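Polyketide biosynthesis 3-hydroxy-3-methylglutaryl-ACP synthase PksG (Bacillus subtilis, PDB 4YXT) catalyses the aldol condensation of acetyl-AcpK with a beta-ketothioester polyketide intermediate on PksL during biosynthesis of the antibiotic bacillaene. Local coordinates at residues S219-C224 against C323-G327; G189-Y194 against E230-V235; E7-V11 against R346-I352. The protein carries 1 engineered substitution. All blocks are in the same frame, centred on the assembly; numbering follows the deposited sequence.

Contact 1: S219-C224 against C323-G327; sequences SYLDCC and CFSYG
Phe324 drives the rim of its ring into the helix face between Tyr220 and Cys224, and this is where the contact is tightest. Its CZ lies 3.3 Å from the backbone N of Cys224, while its edge points at the face of Tyr220 in a T-shaped pair with planes 79° apart; Phe324 CE2 comes within 3.7 Å of Tyr220 CZ. One face of the Phe324 ring carries Cys224, whose SG stands 4.1 Å from the ring centroid, nearly on the normal. With CG trans to the backbone N (chi1 -176°), the Tyr220 ring is turned so that one face receives Phe324 CE2; its OH is bonded to His250 O.

Tyr326 packs at longer range. Tyr220 CA sits over one face of its ring, 4.0 Å from the centroid, in a CH-pi contact, and Cys223 SG meets the ring edge 3.8 Å from Tyr326 CE2. Ser219 OG lies 2.7 Å from Tyr326 OH; the Tyr326 hydroxyl is hydrogen-bonded to Asp200, and Ser219 OG to backbone oxygens of its own helix. On the helix flank away from the strand, Asp222 is exposed to solvent, whereas Leu221 is only partly so and touches Ala260.

Tyr220, Phe324 and Tyr326 form an aromatic cluster between helix and sheet in the thiolase-like fold, bordering the active site: Tyr220 packs close to His250, by similarity a proton donor/acceptor, and Tyr326 lies near Cys114, the probable acyl-thioester nucleophile.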
loop_
_atom_site.group_PDB
_atom_site.type_symbol
_atom_site.label_atom_id
_atom_site.label_comp_id
_atom_site.label_asym_id
_atom_site.label_seq_id
_atom_site.Cartn_x
_atom_site.Cartn_y
_atom_site.Cartn_z
ATOM N N SER A 219 -21.002 -1.414 -10.622
ATOM C CA SER A 219 -19.920 -2.251 -10.063
ATOM C C SER A 219 -20.026 -2.408 -8.524
ATOM O O SER A 219 -19.967 -3.524 -7.976
ATOM C CB SER A 219 -18.553 -1.786 -10.520
ATOM O OG SER A 219 -18.360 -0.424 -10.249
ATOM N N TYR A 220 -20.281 -1.327 -7.821
ATOM C CA TYR A 220 -20.627 -1.434 -6.399
ATOM C C TYR A 220 -21.682 -2.466 -6.127
ATOM O O TYR A 220 -21.525 -3.273 -5.233
ATOM C CB TYR A 220 -21.096 -0.077 -5.879
ATOM C CG TYR A 220 -21.410 0.033 -4.408
ATOM C CD1 TYR A 220 -22.543 -0.571 -3.849
ATOM C CD2 TYR A 220 -20.565 0.759 -3.561
ATOM C CE1 TYR A 220 -22.851 -0.414 -2.481
ATOM C CE2 TYR A 220 -20.858 0.912 -2.209
ATOM C CZ TYR A 220 -21.983 0.328 -1.670
ATOM O OH TYR A 220 -22.243 0.465 -0.339
ATOM N N LEU A 221 -22.784 -2.439 -6.877
ATOM C CA LEU A 221 -23.887 -3.383 -6.618
ATOM C C LEU A 221 -23.537 -4.804 -7.032
ATOM O O LEU A 221 -23.790 -5.779 -6.287
ATOM C CB LEU A 221 -25.160 -2.949 -7.336
ATOM C CG LEU A 221 -25.806 -1.680 -6.824
ATOM C CD1 LEU A 221 -26.852 -1.177 -7.836
ATOM C CD2 LEU A 221 -26.400 -1.885 -5.431
ATOM N N ASP A 222 -22.915 -4.948 -8.194
ATOM C CA ASP A 222 -22.394 -6.279 -8.534
ATOM C C ASP A 222 -21.439 -6.864 -7.456
ATOM O O ASP A 222 -21.578 -8.060 -7.091
ATOM C CB ASP A 222 -21.758 -6.258 -9.902
ATOM C CG ASP A 222 -22.778 -5.941 -11.026
ATOM O OD1 ASP A 222 -24.015 -6.084 -10.806
ATOM O OD2 ASP A 222 -22.324 -5.540 -12.137
ATOM N N CYS A 223 -20.534 -6.036 -6.900
ATOM C CA CYS A 223 -19.627 -6.511 -5.872
ATOM C C CYS A 223 -20.347 -6.771 -4.552
ATOM O O CYS A 223 -20.008 -7.723 -3.845
ATOM C CB CYS A 223 -18.431 -5.605 -5.621
ATOM S SG CYS A 223 -17.230 -5.297 -6.978
ATOM N N CYS A 224 -21.320 -5.926 -4.207
ATOM C CA CYS A 224 -22.125 -6.197 -3.022
ATOM C C CYS A 224 -22.740 -7.626 -3.038
ATOM O O CYS A 224 -22.652 -8.382 -2.050
ATOM C CB CYS A 224 -23.189 -5.122 -2.865
ATOM S SG CYS A 224 -23.883 -5.189 -1.243
ATOM N N CYS A 323 -19.987 -6.400 7.267
ATOM C CA CYS A 323 -19.364 -5.238 6.636
ATOM C C CYS A 323 -19.049 -5.442 5.165
ATOM O O CYS A 323 -18.378 -6.390 4.801
ATOM C CB CYS A 323 -18.056 -4.922 7.325
ATOM S SG CYS A 323 -18.122 -4.372 9.046
ATOM N N PHE A 324 -19.433 -4.475 4.335
ATOM C CA PHE A 324 -19.177 -4.517 2.913
ATOM C C PHE A 324 -18.304 -3.382 2.539
ATOM O O PHE A 324 -18.704 -2.276 2.690
ATOM C CB PHE A 324 -20.465 -4.390 2.106
ATOM C CG PHE A 324 -20.232 -4.245 0.641
ATOM C CD1 PHE A 324 -19.637 -5.281 -0.083
ATOM C CD2 PHE A 324 -20.583 -3.094 -0.012
ATOM C CE1 PHE A 324 -19.395 -5.163 -1.444
ATOM C CE2 PHE A 324 -20.352 -2.954 -1.374
ATOM C CZ PHE A 324 -19.744 -3.985 -2.097
ATOM N N SER A 325 -17.152 -3.672 1.961
ATOM C CA SER A 325 -16.213 -2.663 1.447
ATOM C C SER A 325 -16.128 -2.648 -0.074
ATOM O O SER A 325 -16.122 -3.709 -0.746
ATOM C CB SER A 325 -14.818 -2.992 2.037
ATOM O OG SER A 325 -13.746 -2.316 1.415
ATOM N N TYR A 326 -16.015 -1.440 -0.635
ATOM C CA TYR A 326 -15.875 -1.281 -2.064
ATOM C C TYR A 326 -14.879 -0.201 -2.344
ATOM O O TYR A 326 -14.931 0.858 -1.775
ATOM C CB TYR A 326 -17.185 -0.853 -2.726
ATOM C CG TYR A 326 -17.012 -0.649 -4.242
ATOM C CD1 TYR A 326 -16.890 0.608 -4.797
ATOM C CD2 TYR A 326 -16.952 -1.757 -5.112
ATOM C CE1 TYR A 326 -16.709 0.770 -6.171
ATOM C CE2 TYR A 326 -16.763 -1.595 -6.475
ATOM C CZ TYR A 326 -16.645 -0.327 -6.994
ATOM O OH TYR A 326 -16.412 -0.207 -8.332
ATOM N N GLY A 327 -14.034 -0.439 -3.303
ATOM C CA GLY A 327 -13.295 0.640 -3.874
ATOM C C GLY A 327 -13.336 0.530 -5.365
ATOM O O GLY A 327 -13.314 -0.568 -5.920
#

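Contact 2: G189-Y194 against E230-V235; sequences GANGYY and EYQKRV
Gly192 and Tyr231 bring their CA atoms within 4.1 Å of each other where the segment axes of strand 190-194 and helix 230-234 approach to 6.3 Å, running at 143° to one another. The helix backbone and Glu230 CB occupy the space over Gly192 CA, which has no side chain and rests 3.6 Å from Glu230 CB.

Tyr231, with CG trans to the backbone N (chi1 -179°), turns its ring edge to the Ala190 backbone, with CE2 of Tyr231 3.3 Å from Ala190 O. The methyl of Ala190 fills the corner between Tyr231 of the last helical turn and Val235 just beyond it, with Ala190 CB 3.7 Å from Tyr231 CE2 and 3.8 Å from Val235 CG2. That same CG2 sits above the centre of the Tyr231 ring, so the three groups pack together. The ring's polar end is bonded to Ser336.

Arg234 reaches out in extended form from CG to NE, and its CD passes 3.1 Å from Asn191 O. Tyr193 crosses it at about a right angle, its CZ over one guanidinium face, with planes 59° apart. A water in the guanidinium plane accepts from Arg234 NH1 at 2.8 Å; its approach to Gly189 O is unusually short, which leaves that half of the bridge less certain.

The outer ends of Tyr193 and Arg234 serve the dimer: Glu75 of the second subunit forms a salt bridge with Arg234 and a hydrogen bond with Tyr193, and Ser133 of that subunit bonds Arg234 NH1. The C-terminal turn of helix 213-234 is packed on strand 184-195, next to strand 331-339, whose Phe334 meets the Tyr231 ring edge-to-face.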
loop_
_atom_site.group_PDB
_atom_site.type_symbol
_atom_site.label_atom_id
_atom_site.label_comp_id
_atom_site.label_asym_id
_atom_site.label_seq_id
_atom_site.Cartn_x
_atom_site.Cartn_y
_atom_site.Cartn_z
ATOM N N GLY A 189 -11.421 -15.832 8.728
ATOM C CA GLY A 189 -11.600 -16.544 7.451
ATOM C C GLY A 189 -12.980 -16.367 6.845
ATOM O O GLY A 189 -13.251 -16.853 5.755
ATOM N N ALA A 190 -13.850 -15.680 7.569
ATOM C CA ALA A 190 -15.211 -15.354 7.151
ATOM C C ALA A 190 -15.160 -14.078 6.296
ATOM O O ALA A 190 -15.432 -12.950 6.781
ATOM C CB ALA A 190 -16.085 -15.136 8.370
ATOM N N ASN A 191 -14.750 -14.270 5.046
ATOM C CA ASN A 191 -14.327 -13.180 4.125
ATOM C C ASN A 191 -14.683 -13.581 2.697
ATOM O O ASN A 191 -14.251 -14.636 2.238
ATOM C CB ASN A 191 -12.781 -12.964 4.168
ATOM C CG ASN A 191 -12.286 -12.611 5.553
ATOM O OD1 ASN A 191 -12.120 -11.445 5.901
ATOM N ND2 ASN A 191 -12.105 -13.623 6.378
ATOM N N GLY A 192 -15.439 -12.740 1.999
ATOM C CA GLY A 192 -15.656 -12.911 0.597
ATOM C C GLY A 192 -15.110 -11.686 -0.090
ATOM O O GLY A 192 -15.730 -10.620 -0.033
ATOM N N TYR A 193 -13.942 -11.825 -0.723
ATOM C CA TYR A 193 -13.315 -10.707 -1.448
ATOM C C TYR A 193 -13.451 -10.952 -2.939
ATOM O O TYR A 193 -13.505 -12.093 -3.397
ATOM C CB TYR A 193 -11.830 -10.532 -1.032
ATOM C CG TYR A 193 -11.063 -11.804 -0.600
ATOM C CD1 TYR A 193 -10.727 -12.018 0.736
ATOM C CD2 TYR A 193 -10.656 -12.791 -1.527
ATOM C CE1 TYR A 193 -10.034 -13.162 1.154
ATOM C CE2 TYR A 193 -9.946 -13.932 -1.105
ATOM C CZ TYR A 193 -9.609 -14.100 0.246
ATOM O OH TYR A 193 -8.909 -15.256 0.714
ATOM N N TYR A 194 -13.499 -9.871 -3.722
ATOM C CA TYR A 194 -13.800 -9.982 -5.102
ATOM C C TYR A 194 -13.312 -8.705 -5.815
ATOM O O TYR A 194 -13.492 -7.596 -5.308
ATOM C CB TYR A 194 -15.324 -10.211 -5.248
ATOM C CG TYR A 194 -15.867 -10.253 -6.676
ATOM C CD1 TYR A 194 -15.792 -11.407 -7.455
ATOM C CD2 TYR A 194 -16.489 -9.132 -7.205
ATOM C CE1 TYR A 194 -16.296 -11.424 -8.747
ATOM C CE2 TYR A 194 -17.004 -9.145 -8.472
ATOM C CZ TYR A 194 -16.894 -10.276 -9.248
ATOM O OH TYR A 194 -17.414 -10.182 -10.531
ATOM N N GLU A 230 -19.475 -15.037 -2.099
ATOM C CA GLU A 230 -18.174 -15.649 -1.730
ATOM C C GLU A 230 -18.107 -16.000 -0.214
ATOM O O GLU A 230 -17.710 -17.114 0.188
ATOM C CB GLU A 230 -17.006 -14.779 -2.168
ATOM C CG GLU A 230 -16.972 -14.477 -3.670
ATOM C CD GLU A 230 -16.317 -15.598 -4.521
ATOM O OE1 GLU A 230 -16.073 -16.733 -3.991
ATOM O OE2 GLU A 230 -16.049 -15.332 -5.730
ATOM N N TYR A 231 -18.534 -15.061 0.623
ATOM C CA TYR A 231 -18.604 -15.284 2.075
ATOM C C TYR A 231 -19.410 -16.517 2.438
ATOM O O TYR A 231 -18.997 -17.313 3.260
ATOM C CB TYR A 231 -19.239 -14.070 2.703
ATOM C CG TYR A 231 -19.389 -14.085 4.201
ATOM C CD1 TYR A 231 -20.515 -14.646 4.776
ATOM C CD2 TYR A 231 -18.466 -13.447 5.039
ATOM C CE1 TYR A 231 -20.713 -14.635 6.135
ATOM C CE2 TYR A 231 -18.657 -13.432 6.405
ATOM C CZ TYR A 231 -19.787 -14.032 6.944
ATOM O OH TYR A 231 -20.075 -14.026 8.276
ATOM N N GLN A 232 -20.587 -16.629 1.838
ATOM C CA GLN A 232 -21.471 -17.794 1.989
ATOM C C GLN A 232 -20.803 -19.089 1.567
ATOM O O GLN A 232 -20.944 -20.117 2.219
ATOM C CB GLN A 232 -22.723 -17.625 1.105
ATOM C CG GLN A 232 -23.772 -16.699 1.661
ATOM C CD GLN A 232 -25.092 -16.837 0.928
ATOM O OE1 GLN A 232 -25.152 -16.729 -0.288
ATOM N NE2 GLN A 232 -26.143 -17.102 1.665
ATOM N N LYS A 233 -20.080 -19.056 0.464
ATOM C CA LYS A 233 -19.390 -20.268 0.048
ATOM C C LYS A 233 -18.391 -20.706 1.118
ATOM O O LYS A 233 -18.182 -21.867 1.269
ATOM C CB LYS A 233 -18.746 -20.124 -1.321
ATOM C CG LYS A 233 -19.765 -19.762 -2.391
ATOM C CD LYS A 233 -19.208 -19.887 -3.802
ATOM C CE LYS A 233 -20.308 -19.636 -4.818
ATOM N NZ LYS A 233 -20.124 -20.473 -6.039
ATOM N N ARG A 234 -17.847 -19.761 1.891
ATOM C CA ARG A 234 -16.914 -20.060 2.967
ATOM C C ARG A 234 -17.569 -20.260 4.349
ATOM O O ARG A 234 -16.970 -20.852 5.227
ATOM C CB ARG A 234 -15.881 -18.940 3.039
ATOM C CG ARG A 234 -14.870 -19.001 1.894
ATOM C CD ARG A 234 -14.155 -17.669 1.697
ATOM N NE ARG A 234 -13.288 -17.668 0.537
ATOM C CZ ARG A 234 -11.949 -17.731 0.538
ATOM N NH1 ARG A 234 -11.211 -17.764 1.636
ATOM N NH2 ARG A 234 -11.346 -17.716 -0.629
ATOM N N VAL A 235 -18.786 -19.754 4.533
ATOM C CA VAL A 235 -19.423 -19.712 5.841
ATOM C C VAL A 235 -20.825 -20.364 5.733
ATOM O O VAL A 235 -21.869 -19.680 5.620
ATOM C CB VAL A 235 -19.515 -18.271 6.382
ATOM C CG1 VAL A 235 -20.152 -18.291 7.765
ATOM C CG2 VAL A 235 -18.136 -17.601 6.399
HETATM O O HOH W 1 -11.578 -18.187 4.415
#

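Contact 3: E7-V11 against R346-I352; sequences EAMNV and RQRTFGI
Gln347 turns its carboxamide onto the backbone of Met9 and grips both polar atoms of that residue, much as an adjacent strand would. Gln347 OE1 accepts from Met9 N at 3.0 Å, and Gln347 NE2 donates to Met9 O at 2.7 Å with an N-H...O angle of 164°. Met9 O lies almost in the Gln347 amide plane, and the pair of bonds fixes the rotation of the amide. A bend in the Gln347 chain (chi2 -60°) brings the group back to the strand.

To one side of this bridge, Phe350 presents a ring face to Asn10 CB and an edge to Ala8 CB, which is 4.0 Å from Phe350 CZ. The Asn10 amide plane is turned 30° from the ring. Asn10 OD1 lodges against apolar carbons, 3.6 Å from Phe350 CB and 3.5 Å from Ile352 CG1, while ND2 is bonded to Ala58 O. Ile352 crosses Val11 at about a right angle, its CG2 resting 3.9 Å from Val11 CB. At the other end, Arg346 lays a guanidinium face over Glu7 O and the Ala8 methyl.

Glu7 and Ala8 form a classic beta bulge opposite Leu176 of strand 170-178. The end of helix 341-349, the turn at Gly351 and the start of helix 352-357 rest on strand 5-12, with helix 51-64 touching Ala8, Asn10 and Phe350, and helix 301-312 touching Met9, Val11, Gln347 and Ile352.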
loop_
_atom_site.group_PDB
_atom_site.type_symbol
_atom_site.label_atom_id
_atom_site.label_comp_id
_atom_site.label_asym_id
_atom_site.label_seq_id
_atom_site.Cartn_x
_atom_site.Cartn_y
_atom_site.Cartn_z
ATOM N N GLU A 7 -9.531 -3.069 18.977
ATOM C CA GLU A 7 -9.518 -2.688 20.392
ATOM C C GLU A 7 -10.048 -1.275 20.571
ATOM O O GLU A 7 -10.686 -0.951 21.555
ATOM C CB GLU A 7 -8.094 -2.810 20.965
ATOM C CG GLU A 7 -7.583 -4.230 20.821
ATOM C CD GLU A 7 -6.261 -4.467 21.519
ATOM O OE1 GLU A 7 -5.525 -3.496 21.773
ATOM O OE2 GLU A 7 -5.948 -5.624 21.804
ATOM N N ALA A 8 -9.826 -0.415 19.593
ATOM C CA ALA A 8 -10.266 0.936 19.773
ATOM C C ALA A 8 -10.297 1.577 18.383
ATOM O O ALA A 8 -9.537 1.171 17.539
ATOM C CB ALA A 8 -9.309 1.653 20.712
ATOM N N MET A 9 -11.204 2.524 18.154
ATOM C CA MET A 9 -11.217 3.270 16.879
ATOM C C MET A 9 -11.813 4.657 17.049
ATOM O O MET A 9 -12.695 4.838 17.854
ATOM C CB MET A 9 -11.932 2.487 15.748
ATOM C CG MET A 9 -13.443 2.555 15.735
ATOM S SD MET A 9 -14.177 1.414 14.523
ATOM C CE MET A 9 -13.683 2.171 12.989
ATOM N N ASN A 10 -11.291 5.619 16.294
ATOM C CA ASN A 10 -11.648 7.006 16.440
ATOM C C ASN A 10 -11.693 7.750 15.125
ATOM O O ASN A 10 -10.925 7.492 14.231
ATOM C CB ASN A 10 -10.700 7.739 17.376
ATOM C CG ASN A 10 -11.196 9.151 17.685
ATOM O OD1 ASN A 10 -12.380 9.345 17.891
ATOM N ND2 ASN A 10 -10.354 10.108 17.620
ATOM N N VAL A 11 -12.578 8.725 15.047
ATOM C CA VAL A 11 -12.898 9.395 13.804
ATOM C C VAL A 11 -12.441 10.787 14.011
ATOM O O VAL A 11 -12.657 11.263 15.089
ATOM C CB VAL A 11 -14.446 9.444 13.585
ATOM C CG1 VAL A 11 -14.852 10.336 12.415
ATOM C CG2 VAL A 11 -14.983 8.053 13.372
ATOM N N ARG A 346 -16.341 1.448 25.500
ATOM C CA ARG A 346 -15.040 2.050 25.256
ATOM C C ARG A 346 -15.167 3.080 24.137
ATOM O O ARG A 346 -14.632 4.152 24.216
ATOM C CB ARG A 346 -13.998 0.972 24.943
ATOM C CG ARG A 346 -12.663 1.553 24.494
ATOM C CD ARG A 346 -11.522 0.632 24.821
ATOM N NE ARG A 346 -10.198 1.162 24.503
ATOM C CZ ARG A 346 -9.081 0.428 24.443
ATOM N NH1 ARG A 346 -9.148 -0.881 24.688
ATOM N NH2 ARG A 346 -7.896 0.998 24.155
ATOM N N GLN A 347 -15.910 2.773 23.091
ATOM C CA GLN A 347 -16.045 3.773 22.012
ATOM C C GLN A 347 -16.687 5.045 22.476
ATOM O O GLN A 347 -16.353 6.128 21.964
ATOM C CB GLN A 347 -16.857 3.212 20.858
ATOM C CG GLN A 347 -16.069 2.183 20.054
ATOM C CD GLN A 347 -14.822 2.761 19.453
ATOM O OE1 GLN A 347 -13.723 2.379 19.790
ATOM N NE2 GLN A 347 -14.999 3.718 18.567
ATOM N N ARG A 348 -17.630 4.928 23.429
ATOM C CA ARG A 348 -18.302 6.137 24.004
ATOM C C ARG A 348 -17.301 7.132 24.550
ATOM O O ARG A 348 -17.479 8.313 24.399
ATOM C CB ARG A 348 -19.351 5.809 25.085
ATOM C CG ARG A 348 -20.273 7.013 25.355
ATOM C CD ARG A 348 -20.735 7.177 26.800
ATOM N NE ARG A 348 -19.638 6.993 27.759
ATOM C CZ ARG A 348 -18.755 7.923 28.127
ATOM N NH1 ARG A 348 -18.793 9.165 27.642
ATOM N NH2 ARG A 348 -17.808 7.599 28.993
ATOM N N THR A 349 -16.198 6.647 25.098
ATOM C CA THR A 349 -15.159 7.512 25.679
ATOM C C THR A 349 -14.559 8.513 24.696
ATOM O O THR A 349 -14.199 9.639 25.068
ATOM C CB THR A 349 -14.008 6.652 26.236
ATOM O OG1 THR A 349 -14.560 5.563 26.983
ATOM C CG2 THR A 349 -13.177 7.453 27.177
ATOM N N PHE A 350 -14.435 8.127 23.433
ATOM C CA PHE A 350 -13.896 9.057 22.445
ATOM C C PHE A 350 -14.862 10.169 22.101
ATOM O O PHE A 350 -14.460 11.171 21.539
ATOM C CB PHE A 350 -13.475 8.299 21.159
ATOM C CG PHE A 350 -12.443 7.224 21.409
ATOM C CD1 PHE A 350 -11.186 7.555 21.907
ATOM C CD2 PHE A 350 -12.736 5.883 21.192
ATOM C CE1 PHE A 350 -10.233 6.582 22.160
ATOM C CE2 PHE A 350 -11.787 4.904 21.448
ATOM C CZ PHE A 350 -10.531 5.257 21.935
ATOM N N GLY A 351 -16.161 10.030 22.385
ATOM C CA GLY A 351 -17.023 11.179 22.124
ATOM C C GLY A 351 -17.022 11.615 20.674
ATOM O O GLY A 351 -17.025 12.805 20.351
ATOM N N ILE A 352 -17.114 10.654 19.763
ATOM C CA ILE A 352 -17.099 11.028 18.317
ATOM C C ILE A 352 -18.174 12.058 17.963
ATOM O O ILE A 352 -17.872 13.073 17.322
ATOM C CB ILE A 352 -17.185 9.781 17.386
ATOM C CG1 ILE A 352 -15.858 9.019 17.405
ATOM C CG2 ILE A 352 -17.491 10.185 15.971
ATOM C CD1 ILE A 352 -16.035 7.523 17.176
#

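Overall arrangement
All three contacts lay helical segments against one mixed sheet. Contacts 1 and 2 share helix 213-234: its middle meets strand 319-327 and its C-terminal end meets strand 184-195, with centres 13 Å apart and Cys223 SG touching Tyr194 CD2 at 3.9 Å. Along the chain their segments alternate. Contact 3 is remote, its centre about 26 Å from that of contact 1 and 28 Å from that of contact 2, yet strand 5-12 neighbours strand 184-195. It joins the N-terminal strand to a segment 335 residues later and encloses the other two. One helix thus runs from the neighbourhood of the predicted active-site residues to the dimer interface, while contact 3 ties N-terminal and C-terminal family regions together.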